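Local coordinates for protein chitinase (Chromobacterium violaceum, PDB 4TXG) that probably hydrolyses glycosidic bonds in chitin, as a bacterial chitinase of glycoside hydrolase family 18, at residues P653-D658 against K776-R781; N476-S481 against A565-N570. One frame throughout, in Å; residues are numbered along the deposited sequence.

Contact 1: P653-D658 against K776-R781; sequences PTAAID and KTYAIR
Tyr778 packs its CB and ring flank against Ile657 and Ala655, where 653-658 pairs in parallel with 776-781; Ile657 and Ile780 share one sheet face, Ala656 and Ala779 the other. With the tyrosine CG beside the backbone N and anti to the carbonyl carbon (chi1 -63°), the CD2 flank lies obliquely against the methyl of Ala655, Tyr778 CD2 to Ala655 CB being 3.7 Å. Tyr778 CB takes the CG2 methyl of Ile657 at 3.8 Å, and the Ile657 side chain also touches Val771 and Leu773 of strand 767-773. The phenol oxygen is fixed from its own strand, Lys776 NZ donating to Tyr778 OH over 2.7 Å. Near the start of 653-658, Pro653 CB lies 3.9 Å from Ala779 CB. Near the other end, Arg781 lays its CG beside Asp658 CB, also at 3.9 Å, and then bends at chi3. Its guanidinium stands almost perpendicular to the Asp658 carboxylate (83° between planes), and a water joins Arg781 NH1 to Asp658 OD2. Asp658 instead makes its salt bridge with Arg684, and Arg781 binds Pro785 O and makes a cation-pi contact with Tyr789. Three backbone bonds set the register: Ala779 N to Ala655 O (2.9 Å), Ile657 N to Ala779 O (2.8 Å) and Arg781 N to Ile657 O (3.1 Å). Ala656 is backbone-bonded to Pro788 and Leu790. In this all-beta Chitinase C region, main-chain bonds and small apolar contacts thus join two sequence-distant strands, while the nearby opposite charges are engaged mainly elsewhere.

Contact 2: N476-S481 against A565-N570; sequences NGLWGS and APWLWN
Trp569 holds the first peptide of the 476-481 loop against one face of its indole, and Trp567, two residues back on the same strand, grips the carbonyl of that peptide. Followed outward, Trp569 begins with CB, 3.6 Å from Asn476 O. CG lies anti to the backbone N (chi1 173°), which carries the ring out to the loop. CG and CD2 lie under the Asn476 peptide group, Trp569 CD2 coming within 3.4 Å of Asn476 O. On the pyrrole side, Trp569 CD1 meets Asn476 OD1 at 3.6 Å, and NE1 follows beside the same amide, whose plane is only 24° from that of the ring. Asn476 CA stands almost squarely above the five-membered ring, a CH-pi contact 3.7 Å from its centroid. CE2 lies under Asn476 C and CA, and CZ2 near Gly477 N. CE3 and CZ3 meet Gly477, with Trp569 CZ3 3.5 Å from Gly477 CA, and CH2 completes this second CH-pi contact over the six-membered ring. Gly477, which opens a type II turn closing at Gly480, can lie this near because it has no side chain. Trp567 approaches edgewise: its NE1 donates to Asn476 O at 2.9 Å, bent to 142°. Beyond that bond, Trp567 CH2 touches Leu478 CD2 at 3.8 Å, the two side chains meeting roughly at right angles. The antiparallel sheet here is inserted between barrel strands 457-462 and 599-603, consistent with the small insertion domain of many family 18 chitinases. Strand 565-570 runs between strands 556-560 and 575-578; Phe576 of the latter stacks on Trp567 and touches Trp569, while Asn558 of the former bonds Asn476 ND2, tying the loop to a second strand.

Overall arrangement
The two contacts belong to different parts of the chain, contact 2 to the glycoside hydrolase family 18 region and contact 1 to the Chitinase C region, on opposite sides of the chain's centre with their own centres about 52 Å apart. Both are partly buried and neither shares a strand or sheet with the other. Contact 1 is strand on strand at the outermost strand of its sheet, so backbone hydrogen bonds dominate and Asp658 and Arg781 lie at the end of the pairing. Contact 2 sets a loop without regular structure upon a strand, where one indole face and the N-H of another indole do the holding. It also buries less surface, 281 against 508 Å².

Contact 1: P653-D658 against K776-R781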
ATOM      1  N   PRO A 653      26.335   1.627 -17.218  1.00 29.59           N
ATOM      2  CA  PRO A 653      26.547   1.456 -18.658  1.00 25.58           C
ATOM      3  C   PRO A 653      26.334   2.752 -19.417  1.00 22.21           C
ATOM      4  O   PRO A 653      25.482   3.566 -19.050  1.00 22.10           O
ATOM      5  CB  PRO A 653      25.493   0.418 -19.051  1.00 26.22           C
ATOM      6  CG  PRO A 653      25.222  -0.330 -17.796  1.00 26.29           C
ATOM      7  CD  PRO A 653      25.318   0.697 -16.700  1.00 26.26           C
ATOM      8  N   THR A 654      27.116   2.935 -20.472  1.00 20.51           N
ATOM      9  CA  THR A 654      27.019   4.125 -21.296  1.00 23.40           C
ATOM     10  C   THR A 654      26.355   3.792 -22.627  1.00 23.32           C
ATOM     11  O   THR A 654      26.102   4.676 -23.450  1.00 25.18           O
ATOM     12  CB  THR A 654      28.409   4.738 -21.539  1.00 25.31           C
ATOM     13  OG1 THR A 654      29.247   3.779 -22.192  1.00 25.23           O
ATOM     14  CG2 THR A 654      29.041   5.120 -20.213  1.00 25.99           C
ATOM     15  N   ALA A 655      26.074   2.506 -22.826  1.00 14.78           N
ATOM     16  CA  ALA A 655      25.396   2.043 -24.028  1.00 12.91           C
ATOM     17  C   ALA A 655      24.305   1.040 -23.673  1.00 13.30           C
ATOM     18  O   ALA A 655      24.327   0.426 -22.605  1.00 11.71           O
ATOM     19  CB  ALA A 655      26.391   1.423 -25.000  1.00 14.53           C
ATOM     20  N   ALA A 656      23.350   0.868 -24.578  1.00 13.80           N
ATOM     21  CA  ALA A 656      22.256  -0.053 -24.323  1.00 12.17           C
ATOM     22  C   ALA A 656      22.084  -1.039 -25.467  1.00 10.79           C
ATOM     23  O   ALA A 656      22.648  -0.863 -26.545  1.00 13.97           O
ATOM     24  CB  ALA A 656      20.959   0.714 -24.094  1.00 13.74           C
ATOM     25  N   ILE A 657      21.314  -2.092 -25.215  1.00 10.39           N
ATOM     26  CA  ILE A 657      20.940  -3.035 -26.271  1.00 11.19           C
ATOM     27  C   ILE A 657      19.476  -3.386 -26.058  1.00 10.24           C
ATOM     28  O   ILE A 657      19.009  -3.420 -24.919  1.00 11.21           O
ATOM     29  CB  ILE A 657      21.841  -4.301 -26.259  1.00 11.20           C
ATOM     30  CG1 ILE A 657      21.553  -5.192 -27.478  1.00 12.34           C
ATOM     31  CG2 ILE A 657      21.698  -5.058 -24.938  1.00 11.15           C
ATOM     32  CD1 ILE A 657      22.517  -6.366 -27.636  1.00 15.82           C
ATOM     33  N   ASP A 658      18.730  -3.626 -27.134  1.00 10.69           N
ATOM     34  CA  ASP A 658      17.307  -3.928 -26.975  1.00 11.78           C
ATOM     35  C   ASP A 658      17.079  -5.416 -26.749  1.00 12.81           C
ATOM     36  O   ASP A 658      16.772  -6.162 -27.679  1.00 14.56           O
ATOM     37  CB  ASP A 658      16.505  -3.462 -28.187  1.00 11.90           C
ATOM     38  CG  ASP A 658      15.035  -3.283 -27.873  1.00 18.88           C
ATOM     39  OD1 ASP A 658      14.585  -3.732 -26.789  1.00 16.41           O
ATOM     40  OD2 ASP A 658      14.327  -2.690 -28.714  1.00 23.37           O
ATOM     41  N   LYS A 776      31.916  -6.119 -23.218  1.00 20.42           N
ATOM     42  CA  LYS A 776      31.312  -4.838 -22.862  1.00 22.93           C
ATOM     43  C   LYS A 776      29.964  -5.056 -22.175  1.00 19.83           C
ATOM     44  O   LYS A 776      29.254  -6.017 -22.480  1.00 19.59           O
ATOM     45  CB  LYS A 776      31.149  -3.958 -24.108  1.00 31.18           C
ATOM     46  CG  LYS A 776      30.465  -2.618 -23.859  1.00 42.54           C
ATOM     47  CD  LYS A 776      31.219  -1.469 -24.517  1.00 53.95           C
ATOM     48  CE  LYS A 776      31.180  -1.555 -26.038  1.00 59.84           C
ATOM     49  NZ  LYS A 776      29.931  -0.975 -26.609  1.00 60.41           N
ATOM     50  N   THR A 777      29.616  -4.171 -21.246  1.00 14.27           N
ATOM     51  CA  THR A 777      28.374  -4.317 -20.498  1.00 12.41           C
ATOM     52  C   THR A 777      27.360  -3.251 -20.923  1.00 14.47           C
ATOM     53  O   THR A 777      27.645  -2.054 -20.886  1.00 18.94           O
ATOM     54  CB  THR A 777      28.623  -4.237 -18.976  1.00 18.78           C
ATOM     55  OG1 THR A 777      29.506  -5.298 -18.587  1.00 19.81           O
ATOM     56  CG2 THR A 777      27.316  -4.381 -18.207  1.00 17.15           C
ATOM     57  N   TYR A 778      26.179  -3.707 -21.331  1.00 10.55           N
ATOM     58  CA  TYR A 778      25.129  -2.834 -21.850  1.00 10.20           C
ATOM     59  C   TYR A 778      23.948  -2.783 -20.900  1.00 11.93           C
ATOM     60  O   TYR A 778      23.622  -3.782 -20.282  1.00 12.91           O
ATOM     61  CB  TYR A 778      24.637  -3.331 -23.216  1.00 10.31           C
ATOM     62  CG  TYR A 778      25.699  -3.324 -24.293  1.00 15.24           C
ATOM     63  CD1 TYR A 778      26.550  -4.412 -24.468  1.00 13.88           C
ATOM     64  CD2 TYR A 778      25.858  -2.223 -25.125  1.00 17.76           C
ATOM     65  CE1 TYR A 778      27.533  -4.401 -25.457  1.00 14.78           C
ATOM     66  CE2 TYR A 778      26.833  -2.205 -26.117  1.00 18.40           C
ATOM     67  CZ  TYR A 778      27.664  -3.298 -26.275  1.00 18.45           C
ATOM     68  OH  TYR A 778      28.637  -3.279 -27.258  1.00 17.16           O
ATOM     69  N   ALA A 779      23.303  -1.627 -20.797  1.00 11.51           N
ATOM     70  CA  ALA A 779      21.981  -1.572 -20.187  1.00  9.36           C
ATOM     71  C   ALA A 779      20.984  -2.052 -21.238  1.00  9.65           C
ATOM     72  O   ALA A 779      21.368  -2.312 -22.379  1.00 11.06           O
ATOM     73  CB  ALA A 779      21.648  -0.167 -19.722  1.00 12.82           C
ATOM     74  N   ILE A 780      19.722  -2.214 -20.863  1.00 10.14           N
ATOM     75  CA  ILE A 780      18.727  -2.560 -21.874  1.00  9.05           C
ATOM     76  C   ILE A 780      17.870  -1.344 -22.194  1.00  9.24           C
ATOM     77  O   ILE A 780      17.654  -0.475 -21.353  1.00 10.66           O
ATOM     78  CB  ILE A 780      17.839  -3.760 -21.456  1.00 11.08           C
ATOM     79  CG1 ILE A 780      16.945  -3.432 -20.260  1.00 10.18           C
ATOM     80  CG2 ILE A 780      18.707  -4.981 -21.139  1.00 10.62           C
ATOM     81  CD1 ILE A 780      15.906  -4.517 -19.987  1.00 10.00           C
ATOM     82  N   ARG A 781      17.407  -1.273 -23.436  1.00 10.43           N
ATOM     83  CA  ARG A 781      16.653  -0.115 -23.897  1.00  9.85           C
ATOM     84  C   ARG A 781      15.329   0.056 -23.150  1.00 12.40           C
ATOM     85  O   ARG A 781      14.833   1.174 -23.026  1.00 13.43           O
ATOM     86  CB  ARG A 781      16.379  -0.214 -25.401  1.00 11.04           C
ATOM     87  CG  ARG A 781      17.608  -0.201 -26.292  1.00 12.22           C
ATOM     88  CD  ARG A 781      17.260   0.435 -27.638  1.00 12.50           C
ATOM     89  NE  ARG A 781      16.992   1.861 -27.485  1.00 11.55           N
ATOM     90  CZ  ARG A 781      16.298   2.594 -28.350  1.00 19.71           C
ATOM     91  NH1 ARG A 781      15.785   2.035 -29.443  1.00 18.85           N
ATOM     92  NH2 ARG A 781      16.112   3.888 -28.119  1.00 17.42           N
TER
HETATM   93  O   HOH W   1      28.200   0.450 -21.650  1.00 28.84           O
HETATM   94  O   HOH W   2      15.700  -0.780 -30.478  1.00 18.31           O

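Contact 2: N476-S481 against A565-N570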
ATOM      1  N   ASN A 476       3.599 -11.099  28.198  1.00 16.21           N
ATOM      2  CA  ASN A 476       2.685  -9.957  28.234  1.00 12.27           C
ATOM      3  C   ASN A 476       1.787  -9.948  26.992  1.00 11.48           C
ATOM      4  O   ASN A 476       1.534  -8.901  26.392  1.00 12.01           O
ATOM      5  CB  ASN A 476       3.456  -8.633  28.364  1.00 15.84           C
ATOM      6  CG  ASN A 476       3.984  -8.402  29.773  1.00 24.78           C
ATOM      7  OD1 ASN A 476       3.568  -9.066  30.718  1.00 26.81           O
ATOM      8  ND2 ASN A 476       4.888  -7.443  29.922  1.00 35.19           N
ATOM      9  N   GLY A 477       1.308 -11.134  26.615  1.00 13.23           N
ATOM     10  CA  GLY A 477       0.416 -11.287  25.477  1.00 12.63           C
ATOM     11  C   GLY A 477       1.089 -11.433  24.121  1.00 14.44           C
ATOM     12  O   GLY A 477       0.489 -11.962  23.179  1.00 12.51           O
ATOM     13  N   LEU A 478       2.323 -10.956  24.005  1.00 11.02           N
ATOM     14  CA  LEU A 478       3.009 -10.948  22.709  1.00 13.70           C
ATOM     15  C   LEU A 478       3.291 -12.362  22.219  1.00 13.53           C
ATOM     16  O   LEU A 478       3.920 -13.146  22.920  1.00 12.20           O
ATOM     17  CB  LEU A 478       4.321 -10.164  22.790  1.00 10.62           C
ATOM     18  CG  LEU A 478       5.113 -10.076  21.482  1.00  9.40           C
ATOM     19  CD1 LEU A 478       4.372  -9.199  20.467  1.00 13.12           C
ATOM     20  CD2 LEU A 478       6.510  -9.525  21.747  1.00 12.44           C
ATOM     21  N   TRP A 479       2.826 -12.657  21.005  1.00 11.17           N
ATOM     22  CA  TRP A 479       2.945 -13.975  20.375  1.00 11.76           C
ATOM     23  C   TRP A 479       2.184 -15.035  21.162  1.00 14.67           C
ATOM     24  O   TRP A 479       2.493 -16.226  21.088  1.00 13.32           O
ATOM     25  CB  TRP A 479       4.414 -14.395  20.195  1.00 12.10           C
ATOM     26  CG  TRP A 479       5.260 -13.405  19.418  1.00 12.17           C
ATOM     27  CD1 TRP A 479       6.522 -12.986  19.744  1.00 12.75           C
ATOM     28  CD2 TRP A 479       4.910 -12.710  18.205  1.00 11.16           C
ATOM     29  NE1 TRP A 479       6.977 -12.083  18.816  1.00 12.17           N
ATOM     30  CE2 TRP A 479       6.012 -11.900  17.856  1.00  9.98           C
ATOM     31  CE3 TRP A 479       3.777 -12.695  17.379  1.00 10.40           C
ATOM     32  CZ2 TRP A 479       6.015 -11.082  16.727  1.00 11.36           C
ATOM     33  CZ3 TRP A 479       3.787 -11.877  16.248  1.00 11.19           C
ATOM     34  CH2 TRP A 479       4.900 -11.088  15.938  1.00 12.24           C
ATOM     35  N   GLY A 480       1.168 -14.588  21.891  1.00 12.87           N
ATOM     36  CA  GLY A 480       0.233 -15.489  22.530  1.00 12.57           C
ATOM     37  C   GLY A 480      -0.857 -15.929  21.574  1.00 13.92           C
ATOM     38  O   GLY A 480      -0.768 -15.717  20.360  1.00 12.15           O
ATOM     39  N   SER A 481      -1.893 -16.546  22.128  1.00 12.83           N
ATOM     40  CA  SER A 481      -2.969 -17.110  21.329  1.00 13.87           C
ATOM     41  C   SER A 481      -4.323 -16.730  21.897  1.00 15.19           C
ATOM     42  O   SER A 481      -4.526 -16.737  23.111  1.00 15.76           O
ATOM     43  CB  SER A 481      -2.847 -18.634  21.264  1.00 21.49           C
ATOM     44  OG  SER A 481      -3.960 -19.189  20.585  1.00 29.10           O
ATOM     45  N   ALA A 565       7.471  -1.965  18.147  1.00  9.45           N
ATOM     46  CA  ALA A 565       6.047  -2.155  18.418  1.00 10.77           C
ATOM     47  C   ALA A 565       5.686  -1.889  19.879  1.00  9.42           C
ATOM     48  O   ALA A 565       6.228  -2.518  20.781  1.00  9.57           O
ATOM     49  CB  ALA A 565       5.634  -3.559  18.032  1.00  9.66           C
ATOM     50  N   PRO A 566       4.774  -0.933  20.112  1.00  9.61           N
ATOM     51  CA  PRO A 566       4.181  -0.758  21.435  1.00  7.67           C
ATOM     52  C   PRO A 566       2.862  -1.514  21.537  1.00  7.92           C
ATOM     53  O   PRO A 566       2.209  -1.771  20.524  1.00  9.96           O
ATOM     54  CB  PRO A 566       3.950   0.756  21.521  1.00  7.73           C
ATOM     55  CG  PRO A 566       3.707   1.181  20.071  1.00  7.25           C
ATOM     56  CD  PRO A 566       4.343   0.114  19.167  1.00  9.67           C
ATOM     57  N   TRP A 567       2.473  -1.857  22.757  1.00  8.35           N
ATOM     58  CA  TRP A 567       1.151  -2.392  22.992  1.00  8.73           C
ATOM     59  C   TRP A 567       0.728  -2.180  24.425  1.00  9.41           C
ATOM     60  O   TRP A 567       1.529  -1.806  25.286  1.00 10.50           O
ATOM     61  CB  TRP A 567       1.076  -3.880  22.651  1.00 10.07           C
ATOM     62  CG  TRP A 567       1.833  -4.842  23.545  1.00  9.88           C
ATOM     63  CD1 TRP A 567       1.328  -5.580  24.583  1.00  8.88           C
ATOM     64  CD2 TRP A 567       3.211  -5.221  23.424  1.00 10.19           C
ATOM     65  NE1 TRP A 567       2.312  -6.381  25.121  1.00 11.53           N
ATOM     66  CE2 TRP A 567       3.479  -6.187  24.413  1.00 11.25           C
ATOM     67  CE3 TRP A 567       4.253  -4.830  22.567  1.00 10.22           C
ATOM     68  CZ2 TRP A 567       4.737  -6.761  24.588  1.00 13.63           C
ATOM     69  CZ3 TRP A 567       5.507  -5.403  22.736  1.00  9.69           C
ATOM     70  CH2 TRP A 567       5.738  -6.359  23.735  1.00 11.77           C
ATOM     71  N   LEU A 568      -0.555  -2.407  24.653  1.00  9.20           N
ATOM     72  CA  LEU A 568      -1.096  -2.409  25.999  1.00  9.30           C
ATOM     73  C   LEU A 568      -1.419  -3.835  26.389  1.00 10.54           C
ATOM     74  O   LEU A 568      -2.052  -4.559  25.624  1.00 10.32           O
ATOM     75  CB  LEU A 568      -2.351  -1.547  26.075  1.00  9.81           C
ATOM     76  CG  LEU A 568      -2.167  -0.077  25.727  1.00 12.69           C
ATOM     77  CD1 LEU A 568      -3.520   0.610  25.753  1.00  9.79           C
ATOM     78  CD2 LEU A 568      -1.198   0.564  26.719  1.00 13.22           C
ATOM     79  N   TRP A 569      -0.987  -4.226  27.578  1.00 10.05           N
ATOM     80  CA  TRP A 569      -1.341  -5.526  28.125  1.00 10.72           C
ATOM     81  C   TRP A 569      -2.105  -5.322  29.416  1.00 13.74           C
ATOM     82  O   TRP A 569      -1.598  -4.714  30.361  1.00 14.00           O
ATOM     83  CB  TRP A 569      -0.087  -6.377  28.349  1.00 11.02           C
ATOM     84  CG  TRP A 569      -0.321  -7.678  29.052  1.00 13.67           C
ATOM     85  CD1 TRP A 569       0.161  -8.048  30.285  1.00 11.70           C
ATOM     86  CD2 TRP A 569      -1.087  -8.789  28.572  1.00 10.96           C
ATOM     87  NE1 TRP A 569      -0.256  -9.326  30.592  1.00 12.55           N
ATOM     88  CE2 TRP A 569      -1.025  -9.806  29.551  1.00 11.59           C
ATOM     89  CE3 TRP A 569      -1.818  -9.031  27.398  1.00 10.48           C
ATOM     90  CZ2 TRP A 569      -1.671 -11.036  29.408  1.00 15.22           C
ATOM     91  CZ3 TRP A 569      -2.461 -10.255  27.253  1.00 12.02           C
ATOM     92  CH2 TRP A 569      -2.378 -11.244  28.250  1.00 14.30           C
ATOM     93  N   ASN A 570      -3.338  -5.814  29.437  1.00 13.19           N
ATOM     94  CA  ASN A 570      -4.156  -5.805  30.640  1.00 13.01           C
ATOM     95  C   ASN A 570      -4.208  -7.218  31.203  1.00 12.59           C
ATOM     96  O   ASN A 570      -4.978  -8.052  30.733  1.00 14.52           O
ATOM     97  CB  ASN A 570      -5.559  -5.274  30.330  1.00 13.25           C
ATOM     98  CG  ASN A 570      -6.386  -5.029  31.578  1.00 15.37           C
ATOM     99  OD1 ASN A 570      -6.398  -5.839  32.505  1.00 15.05           O
ATOM    100  ND2 ASN A 570      -7.092  -3.901  31.604  1.00 17.89           N
TER